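NAD(P)-dependent oxidoreductase (Pseudomonas putida, PDB 7A3W) probably catalyses the NADPH-dependent reduction of imines, including those formed in reductive amination, and conjugate reduction of related unsaturated substrates. Local coordinates at residues S204-D207 against F208-L211. Sequence-based numbering, arbitrary orientation.
Sequences SVQD and FKAL
Phe208 N donates to Ser204 O at 2.8 Å, the first of four consecutive i to i+4 backbone bonds that define the first two turns of an alpha-helix. Lys209 N repeats the pattern on Val205 O. The next two are less straight, Ala210 N to Gln206 O and then Leu211 N to Asp207 O, the last 138° at the hydrogen. Ser204 is the N-cap, as its OG accepts from Asp207 N at 2.9 Å and so occupies an amide that has no preceding helical carbonyl.

Side-chain packing centres on Gln206 and Lys209, whose side chains run together off the same face of the helix, in a common direction. With CG anti to the backbone N (chi1 163°) and the chain extended beyond it, Lys209 runs past the Gln206 carboxamide, bringing its CD 4.0 Å from Gln206 CD. The ammonium group then forms a salt bridge with Asp228 of the second subunit. Shortening this side chain to an alanine is likely to leave the Asp228 carboxylate of the second subunit without this charged mate, and the Gln206 side chain without its aliphatic neighbour. Farther along, Leu211 CG rests 3.6 Å from Asp207 O.

These turns start helix 205-232 in the C-terminal domain. Phe208 packs against Ala195 and Ala198 of helix 173-200, its ring meeting that of Trp191 at about 45°, and also on Leu180 of the second subunit; Gln206, Lys209 and Leu211 contact Ala231, Ala227 and Thr176 of the second subunit, placing this helix start at the dimer interface.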
loop_
_atom_site.group_PDB
_atom_site.type_symbol
_atom_site.label_atom_id
_atom_site.label_comp_id
_atom_site.label_asym_id
_atom_site.label_seq_id
_atom_site.Cartn_x
_atom_site.Cartn_y
_atom_site.Cartn_z
ATOM N N SER B 204 16.288 9.268 -7.749
ATOM C CA SER B 204 16.525 7.895 -8.257
ATOM C C SER B 204 15.519 6.937 -7.611
ATOM O O SER B 204 15.094 7.186 -6.477
ATOM C CB SER B 204 17.915 7.428 -7.981
ATOM O OG SER B 204 18.037 7.144 -6.613
ATOM N N VAL B 205 15.213 5.847 -8.302
ATOM C CA VAL B 205 14.286 4.812 -7.793
ATOM C C VAL B 205 14.893 4.238 -6.508
ATOM O O VAL B 205 14.115 3.965 -5.607
ATOM C CB VAL B 205 13.983 3.733 -8.843
ATOM C CG1 VAL B 205 15.150 2.770 -9.032
ATOM C CG2 VAL B 205 12.712 2.981 -8.477
ATOM N N GLN B 206 16.220 4.131 -6.397
ATOM C CA GLN B 206 16.849 3.631 -5.145
ATOM C C GLN B 206 16.599 4.641 -4.022
ATOM O O GLN B 206 16.350 4.198 -2.873
ATOM C CB GLN B 206 18.340 3.323 -5.283
ATOM C CG GLN B 206 18.645 2.010 -6.002
ATOM C CD GLN B 206 18.081 0.774 -5.333
ATOM O OE1 GLN B 206 17.279 0.029 -5.914
ATOM N NE2 GLN B 206 18.515 0.523 -4.105
ATOM N N ASP B 207 16.652 5.941 -4.319
ATOM C CA ASP B 207 16.406 6.987 -3.294
ATOM C C ASP B 207 14.914 6.963 -2.920
ATOM O O ASP B 207 14.604 7.070 -1.751
ATOM C CB ASP B 207 16.902 8.353 -3.755
ATOM C CG ASP B 207 18.419 8.469 -3.800
ATOM O OD1 ASP B 207 19.122 7.629 -3.131
ATOM O OD2 ASP B 207 18.887 9.386 -4.476
ATOM N N PHE B 208 14.010 6.774 -3.876
ATOM C CA PHE B 208 12.559 6.668 -3.566
ATOM C C PHE B 208 12.275 5.396 -2.758
ATOM O O PHE B 208 11.478 5.447 -1.821
ATOM C CB PHE B 208 11.739 6.728 -4.850
ATOM C CG PHE B 208 10.268 6.868 -4.582
ATOM C CD1 PHE B 208 9.750 8.073 -4.123
ATOM C CD2 PHE B 208 9.413 5.791 -4.768
ATOM C CE1 PHE B 208 8.392 8.201 -3.898
ATOM C CE2 PHE B 208 8.060 5.934 -4.535
ATOM C CZ PHE B 208 7.562 7.124 -4.099
ATOM N N LYS B 209 12.934 4.278 -3.082
ATOM C CA LYS B 209 12.881 3.031 -2.263
ATOM C C LYS B 209 13.291 3.339 -0.811
ATOM O O LYS B 209 12.649 2.815 0.125
ATOM C CB LYS B 209 13.803 1.963 -2.861
ATOM C CG LYS B 209 14.167 0.799 -1.934
ATOM C CD LYS B 209 15.333 -0.017 -2.466
ATOM C CE LYS B 209 15.939 -0.936 -1.428
ATOM N NZ LYS B 209 17.245 -1.473 -1.868
ATOM N N ALA B 210 14.351 4.127 -0.604
ATOM C CA ALA B 210 14.866 4.411 0.757
ATOM C C ALA B 210 13.847 5.242 1.557
ATOM O O ALA B 210 13.797 5.087 2.770
ATOM C CB ALA B 210 16.197 5.106 0.683
ATOM N N LEU B 211 13.036 6.066 0.899
ATOM C CA LEU B 211 12.015 6.919 1.569
ATOM C C LEU B 211 10.676 6.163 1.727
ATOM O O LEU B 211 9.838 6.576 2.565
ATOM C CB LEU B 211 11.795 8.177 0.724
ATOM C CG LEU B 211 12.984 9.128 0.674
ATOM C CD1 LEU B 211 12.798 10.166 -0.421
ATOM C CD2 LEU B 211 13.213 9.782 2.030
#